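Local structure of uncharacterized protein DUF849 with a TIM barrel fold (Burkholderia xenovorans LB400, 3E49) at residues I10-T15 and E271-Q276; Q36-A41 and A47-H52; A153-I158 and A183-R188. The protein probably cleaves 3-keto-5-aminohexanoate or a related beta-keto acid, as a zinc-dependent enzyme built on a TIM barrel. All blocks are in the same frame, centred on the assembly; numbering follows the deposited sequence.

Contact 1. Residues I10-T15 and E271-Q276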
# COMPACT_ATOMS: atom_id res chain seq x y z
N ILE A 10 3.47 26.12 5.79
CA ILE A 10 2.12 26.08 6.36
C ILE A 10 1.21 26.98 5.51
O ILE A 10 1.49 28.18 5.35
CB ILE A 10 2.09 26.61 7.79
CG1 ILE A 10 3.03 25.77 8.69
CG2 ILE A 10 0.66 26.74 8.28
CD1 ILE A 10 3.14 26.27 10.11
N THR A 11 0.18 26.38 4.94
CA THR A 11 -0.86 27.12 4.25
C THR A 11 -2.03 27.28 5.22
O THR A 11 -2.45 26.29 5.89
CB THR A 11 -1.33 26.45 2.98
OG1 THR A 11 -0.26 26.43 2.02
CG2 THR A 11 -2.56 27.19 2.41
N CYS A 12 -2.57 28.51 5.29
CA CYS A 12 -3.76 28.74 6.08
C CYS A 12 -4.92 29.23 5.17
O CYS A 12 -4.82 30.26 4.56
CB CYS A 12 -3.49 29.73 7.20
SG CYS A 12 -4.88 29.75 8.35
N ALA A 13 -5.99 28.46 5.10
CA ALA A 13 -7.19 28.77 4.31
C ALA A 13 -8.15 29.40 5.32
O ALA A 13 -8.82 28.71 6.10
CB ALA A 13 -7.78 27.50 3.73
N VAL A 14 -8.28 30.72 5.25
CA VAL A 14 -8.95 31.48 6.32
C VAL A 14 -10.47 31.44 6.43
O VAL A 14 -10.97 31.66 7.53
CB VAL A 14 -8.48 32.98 6.37
CG1 VAL A 14 -7.00 33.06 6.66
CG2 VAL A 14 -8.82 33.67 5.06
N THR A 15 -11.20 31.22 5.35
CA THR A 15 -12.69 31.18 5.43
C THR A 15 -13.41 30.27 4.42
O THR A 15 -14.40 29.55 4.77
CB THR A 15 -13.27 32.62 5.37
OG1 THR A 15 -14.64 32.59 5.79
CG2 THR A 15 -13.11 33.22 3.96
N GLU A 271 -11.02 29.52 17.82
CA GLU A 271 -11.34 30.95 17.91
C GLU A 271 -10.70 31.76 16.79
O GLU A 271 -11.24 32.79 16.36
CB GLU A 271 -10.95 31.52 19.28
CG GLU A 271 -11.74 30.86 20.39
CD GLU A 271 -11.51 31.51 21.74
OE1 GLU A 271 -10.70 32.45 21.82
OE2 GLU A 271 -12.15 31.06 22.71
N THR A 272 -9.53 31.32 16.36
CA THR A 272 -8.86 31.93 15.23
C THR A 272 -8.22 30.85 14.33
O THR A 272 -8.13 29.66 14.70
CB THR A 272 -7.79 32.94 15.71
OG1 THR A 272 -6.72 32.26 16.41
CG2 THR A 272 -8.46 33.95 16.66
N ASN A 273 -7.87 31.29 13.14
CA ASN A 273 -7.09 30.53 12.17
C ASN A 273 -5.71 30.32 12.76
O ASN A 273 -5.12 29.24 12.69
CB ASN A 273 -7.00 31.31 10.85
CG ASN A 273 -8.16 31.09 9.96
OD1 ASN A 273 -8.20 30.10 9.24
ND2 ASN A 273 -9.08 32.04 9.92
N ALA A 274 -5.19 31.39 13.37
CA ALA A 274 -3.88 31.33 14.01
C ALA A 274 -3.79 30.23 15.09
O ALA A 274 -2.75 29.61 15.26
CB ALA A 274 -3.51 32.71 14.58
N ALA A 275 -4.86 29.96 15.80
CA ALA A 275 -4.86 28.91 16.80
C ALA A 275 -4.47 27.59 16.14
O ALA A 275 -3.68 26.82 16.70
CB ALA A 275 -6.26 28.79 17.41
N GLN A 276 -5.01 27.34 14.94
CA GLN A 276 -4.73 26.12 14.17
C GLN A 276 -3.30 26.06 13.65
O GLN A 276 -2.71 24.97 13.60
CB GLN A 276 -5.73 25.98 13.03
CG GLN A 276 -7.14 25.69 13.50
CD GLN A 276 -8.11 25.52 12.36
OE1 GLN A 276 -7.80 25.87 11.23
NE2 GLN A 276 -9.29 24.95 12.64

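Contact 2. Residues Q36-A41 and A47-H52. With ZN (zinc ion), chain E.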
# COMPACT_ATOMS: atom_id res chain seq x y z
N GLN A 36 -7.69 40.45 9.21
CA GLN A 36 -7.08 40.18 10.51
C GLN A 36 -6.82 38.66 10.66
O GLN A 36 -5.85 38.29 11.28
CB GLN A 36 -7.88 40.73 11.71
CG GLN A 36 -7.90 42.29 11.79
CD GLN A 36 -6.51 42.94 11.67
OE1 GLN A 36 -6.25 43.74 10.75
NE2 GLN A 36 -5.60 42.57 12.56
N ALA A 37 -7.70 37.82 10.12
CA ALA A 37 -7.54 36.36 10.15
C ALA A 37 -6.22 35.98 9.45
O ALA A 37 -5.44 35.17 9.97
CB ALA A 37 -8.71 35.70 9.48
N SER A 38 -5.99 36.62 8.31
CA SER A 38 -4.82 36.39 7.46
C SER A 38 -3.53 36.91 8.06
O SER A 38 -2.50 36.24 8.07
CB SER A 38 -5.06 36.99 6.08
OG SER A 38 -6.24 36.47 5.49
N ILE A 39 -3.57 38.08 8.66
CA ILE A 39 -2.38 38.59 9.29
C ILE A 39 -2.02 37.82 10.55
O ILE A 39 -0.86 37.57 10.81
CB ILE A 39 -2.53 40.12 9.58
CG1 ILE A 39 -2.75 40.86 8.24
CG2 ILE A 39 -1.34 40.59 10.32
CD1 ILE A 39 -3.39 42.27 8.36
N GLY A 40 -3.02 37.42 11.34
CA GLY A 40 -2.77 36.60 12.52
C GLY A 40 -2.18 35.24 12.17
O GLY A 40 -1.32 34.75 12.88
N ALA A 41 -2.63 34.64 11.08
CA ALA A 41 -2.12 33.35 10.60
C ALA A 41 -0.67 33.46 10.22
O ALA A 41 0.16 32.64 10.62
CB ALA A 41 -2.97 32.82 9.42
N ALA A 47 2.97 30.70 5.76
CA ALA A 47 3.72 31.33 4.67
C ALA A 47 2.77 31.57 3.50
O ALA A 47 3.05 32.37 2.66
CB ALA A 47 4.89 30.44 4.23
N VAL A 48 1.64 30.87 3.45
CA VAL A 48 0.66 31.01 2.36
C VAL A 48 -0.75 31.15 2.92
O VAL A 48 -1.17 30.36 3.77
CB VAL A 48 0.68 29.79 1.36
CG1 VAL A 48 -0.40 29.97 0.23
CG2 VAL A 48 2.14 29.55 0.77
N ILE A 49 -1.47 32.16 2.44
CA ILE A 49 -2.83 32.45 2.84
C ILE A 49 -3.77 32.18 1.67
O ILE A 49 -3.72 32.82 0.66
CB ILE A 49 -2.97 33.93 3.33
CG1 ILE A 49 -1.86 34.28 4.33
CG2 ILE A 49 -4.31 34.15 3.97
CD1 ILE A 49 -1.89 33.47 5.68
N HIS A 50 -4.61 31.16 1.81
CA HIS A 50 -5.56 30.75 0.79
C HIS A 50 -6.87 31.51 1.09
O HIS A 50 -7.47 31.36 2.18
CB HIS A 50 -5.72 29.22 0.83
CG HIS A 50 -6.80 28.69 -0.05
ND1 HIS A 50 -6.55 27.98 -1.20
CD2 HIS A 50 -8.14 28.64 0.13
CE1 HIS A 50 -7.70 27.59 -1.72
NE2 HIS A 50 -8.68 28.05 -0.98
N LEU A 51 -7.31 32.28 0.09
CA LEU A 51 -8.39 33.25 0.26
C LEU A 51 -9.62 33.11 -0.59
O LEU A 51 -9.55 32.83 -1.80
CB LEU A 51 -7.82 34.67 0.01
CG LEU A 51 -6.84 35.17 1.07
CD1 LEU A 51 -5.83 36.18 0.52
CD2 LEU A 51 -7.56 35.71 2.29
N HIS A 52 -10.77 33.27 0.08
CA HIS A 52 -12.05 33.47 -0.58
C HIS A 52 -12.62 34.75 0.02
O HIS A 52 -12.15 35.22 1.08
CB HIS A 52 -13.09 32.38 -0.28
CG HIS A 52 -12.75 31.02 -0.79
ND1 HIS A 52 -13.67 30.24 -1.45
CD2 HIS A 52 -11.64 30.25 -0.65
CE1 HIS A 52 -13.14 29.06 -1.71
NE2 HIS A 52 -11.91 29.04 -1.23
ZN ZN E . -10.69 27.18 -1.00
O HOH W 1 -10.63 26.82 -3.34
O HOH W 2 -9.96 24.93 -1.32

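Contact 3. Residues A153-I158 and A183-R188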
# COMPACT_ATOMS: atom_id res chain seq x y z
N ALA A 153 -11.46 20.96 -20.38
CA ALA A 153 -11.41 22.27 -21.04
C ALA A 153 -11.27 23.40 -20.04
O ALA A 153 -10.46 24.33 -20.25
CB ALA A 153 -12.64 22.50 -21.94
N ASP A 154 -12.04 23.35 -18.96
CA ASP A 154 -11.95 24.35 -17.90
C ASP A 154 -10.54 24.46 -17.34
O ASP A 154 -9.98 25.54 -17.18
CB ASP A 154 -12.87 23.97 -16.72
CG ASP A 154 -14.37 24.07 -17.06
OD1 ASP A 154 -14.75 24.80 -17.99
OD2 ASP A 154 -15.17 23.40 -16.36
N ILE A 155 -9.94 23.31 -17.04
CA ILE A 155 -8.60 23.29 -16.45
C ILE A 155 -7.58 23.84 -17.43
O ILE A 155 -6.77 24.66 -17.06
CB ILE A 155 -8.20 21.89 -15.96
CG1 ILE A 155 -9.17 21.41 -14.85
CG2 ILE A 155 -6.76 21.90 -15.49
CD1 ILE A 155 -9.20 19.89 -14.68
N GLU A 156 -7.64 23.40 -18.68
CA GLU A 156 -6.77 23.92 -19.72
C GLU A 156 -6.91 25.45 -19.82
O GLU A 156 -5.93 26.17 -19.93
CB GLU A 156 -7.13 23.28 -21.05
CG GLU A 156 -6.16 23.64 -22.17
CD GLU A 156 -6.54 23.00 -23.51
OE1 GLU A 156 -7.35 22.04 -23.56
OE2 GLU A 156 -5.99 23.47 -24.53
N PHE A 157 -8.14 25.94 -19.74
CA PHE A 157 -8.39 27.38 -19.81
C PHE A 157 -7.74 28.12 -18.66
O PHE A 157 -7.07 29.15 -18.85
CB PHE A 157 -9.89 27.66 -19.88
CG PHE A 157 -10.22 29.10 -20.04
CD1 PHE A 157 -10.20 29.69 -21.29
CD2 PHE A 157 -10.47 29.89 -18.93
CE1 PHE A 157 -10.47 31.04 -21.44
CE2 PHE A 157 -10.74 31.25 -19.06
CZ PHE A 157 -10.75 31.82 -20.32
N ILE A 158 -7.92 27.61 -17.44
CA ILE A 158 -7.32 28.24 -16.26
C ILE A 158 -5.78 28.23 -16.35
O ILE A 158 -5.12 29.23 -16.07
CB ILE A 158 -7.80 27.54 -14.96
CG1 ILE A 158 -9.31 27.72 -14.81
CG2 ILE A 158 -7.08 28.10 -13.75
CD1 ILE A 158 -9.99 26.78 -13.84
N ALA A 183 -1.29 14.82 -14.18
CA ALA A 183 -0.22 14.18 -15.00
C ALA A 183 -0.50 14.38 -16.51
O ALA A 183 0.41 14.59 -17.28
CB ALA A 183 -0.06 12.70 -14.66
N HIS A 184 -1.76 14.34 -16.89
CA HIS A 184 -2.19 14.55 -18.26
C HIS A 184 -1.73 15.91 -18.73
O HIS A 184 -1.14 16.03 -19.81
CB HIS A 184 -3.71 14.44 -18.34
CG HIS A 184 -4.30 14.80 -19.68
ND1 HIS A 184 -4.15 14.02 -20.80
CD2 HIS A 184 -5.13 15.81 -20.03
CE1 HIS A 184 -4.83 14.55 -21.80
NE2 HIS A 184 -5.43 15.64 -21.36
N PHE A 185 -2.04 16.94 -17.95
CA PHE A 185 -1.64 18.31 -18.29
C PHE A 185 -0.15 18.54 -18.21
O PHE A 185 0.39 19.37 -18.96
CB PHE A 185 -2.38 19.31 -17.42
CG PHE A 185 -3.82 19.40 -17.75
CD1 PHE A 185 -4.23 20.07 -18.91
CD2 PHE A 185 -4.80 18.76 -16.96
CE1 PHE A 185 -5.58 20.12 -19.24
CE2 PHE A 185 -6.12 18.84 -17.29
CZ PHE A 185 -6.52 19.50 -18.43
N VAL A 186 0.53 17.87 -17.28
CA VAL A 186 1.98 17.99 -17.17
C VAL A 186 2.62 17.37 -18.42
O VAL A 186 3.54 17.93 -18.98
CB VAL A 186 2.54 17.33 -15.88
CG1 VAL A 186 4.08 17.18 -15.98
CG2 VAL A 186 2.13 18.18 -14.65
N ASP A 187 2.10 16.23 -18.85
CA ASP A 187 2.61 15.59 -20.05
C ASP A 187 2.40 16.45 -21.28
O ASP A 187 3.22 16.39 -22.21
CB ASP A 187 1.97 14.21 -20.27
CG ASP A 187 2.45 13.17 -19.27
OD1 ASP A 187 3.40 13.47 -18.49
OD2 ASP A 187 1.87 12.05 -19.23
N ARG A 188 1.32 17.23 -21.28
CA ARG A 188 1.03 18.14 -22.38
C ARG A 188 1.81 19.44 -22.20
O ARG A 188 1.64 20.36 -22.98
CB ARG A 188 -0.48 18.40 -22.49
CG ARG A 188 -1.27 17.20 -22.97
CD ARG A 188 -2.76 17.40 -22.84
NE ARG A 188 -3.19 18.64 -23.48
CZ ARG A 188 -4.40 19.19 -23.35
NH1 ARG A 188 -5.33 18.62 -22.58
NH2 ARG A 188 -4.66 20.32 -23.98
O HOH W 3 -7.93 20.07 -22.28

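Contact 1. Residues I10-T15 and E271-Q276
N273 and V14 meet where the TIM barrel closes on itself: strand 10-13 is the first barrel strand, and helix 273-286, which follows the last one, 253-256, lays its N-terminal turn against the end of it. N273 has by far the largest share of the buried surface, followed by C12 and V14. Its CG stands anti to its own carbonyl carbon (chi1 -85°), which sends the amide toward the strand end. OD1 accepts from the backbone N of L258, just beyond the last barrel strand, while ND2 donates to V14. The same side chain thus ties together three parts of the chain, and its two bonds together should fix the rotation of the amide.

Beside this bond C12 and V14 pack against the same side chain. C12 directs its side chain at the helix, and SG rests 3.6 Å from N273 CB and 3.5 Å from N273 OD1. The V14 and N273 side chains cross at about a right angle, V14 CB lying 3.7 Å from N273 ND2. The helix start is itself capped: T272, at the N-cap, accepts from A275 N through OG1 at 3.0 Å. A13 points the other way, toward the zinc ligands H50 and E259. The bond N273 ND2 to V14 O is 3.1 Å long with an N-H...O angle of 161°, and ND2 lies in the carbonyl plane, on a lone pair of V14 O.

Contact 2. Residues Q36-A41 and A47-H52
Opposite the side of the strand where I49 packs against S38, the imidazoles of H50 and H52 are the flat groups. The H50 ring has a zinc-bound water at its edge, in plane, and the H52 ring has H50 CD2 in the same relation. Each ring gives its NE2 to the zinc ion, H50 NE2 at 2.2 Å and H52 NE2 also at 2.2 Å. E259 and two waters complete the site, and E170 OE1 is hydrogen-bonded to H50 ND1, a second-shell contact that would help hold that ring's rotation.

Strand alternation thus separates two tasks, since I49 turns to the helix and H50 to the metal. With CG2 anti to the backbone N and CG1 beside it (chi1 -48°), I49 presents CG2 and, through CG1, CD1 to the helix. CG2 lies 3.4 Å from S38 OG, while CD1 sits 3.9 Å from A41 CB and 3.7 Å from S38 O. L51 CD2 comes within 3.5 Å of S38 OG. That hydroxyl, walled by methyls, is satisfied within its own helix by a hydrogen bond to V34 O.

Helix segment 36-41 runs nearly antiparallel to strand segment 48-51 (158°), as the helix of the beta-alpha-beta unit that joins strand 10-13 to the parallel strand 48-54. On its flanks, A41 reaches C12, S38 and L51 meet I75 of helix 71-78, and L51 touches strand 82-85.

Contact 3. Residues A153-I158 and A183-R188
E156 of helix 152-163 and R188, just past the end of helix 176-187, form a salt bridge in the barrel's outer layer, although its hydrogen bond is weak. R188 NH2 lies 3.2 Å from E156 OE1, and the bond is nearly straight (N-H...O 169°). The carboxylate oxygen comes to the guanidinium at its edge, near the plane, but the two groups stand almost perpendicular (89°), so a single N-H is used in place of a two-pronged pair. The other nitrogen, NH1, donates to a water 3.0 Å away; that water also lies by E156 OE1, at a distance too short to be trusted. An extended E156 chain, its CG anti to the backbone N, brings the acid across to the arginine. R144 of the second subunit adds a long, weak ion pair to the same OE1. D154, turned the other way, is paired with K149 and accepts from T151 N.

Beside the salt bridge, I155 CG2 lies over one face of the F185 ring, 3.9 Å from its centroid, a CH-pi contact. H184 CD2 lies over the opposite face, and R188 CD rests on the H184 ring.

Helix 152-163 and helix 176-187 bracket strand 168-173 in the chain. F185 also meets F152 and L159, and H184 meets Y122 of the second subunit. D154, F157 and I158 pack on helix 95-105, and A183 and V186 on helix 211-225.

How the contacts relate
Contacts 1 and 2 form one region: their centres are 7 Å apart, and strands 10-13 and 48-54 are parallel neighbours in the barrel sheet, joined by backbone hydrogen bonds such as C12 N to V48 O (2.8 Å). A274 of contact 1 packs on G40 of contact 2. Contact 3 lies on the other side of the chain's centre, about 30 Å from contact 1 and 28 Å from contact 2, centre to centre. The segments of contact 1 come from the first strand and the helix after the last one, at the seam where strands 10-13 and 253-256 pair; contacts 2 and 3 follow in series between them. The seam and the metal site thus share one side, while contact 3 borders another subunit.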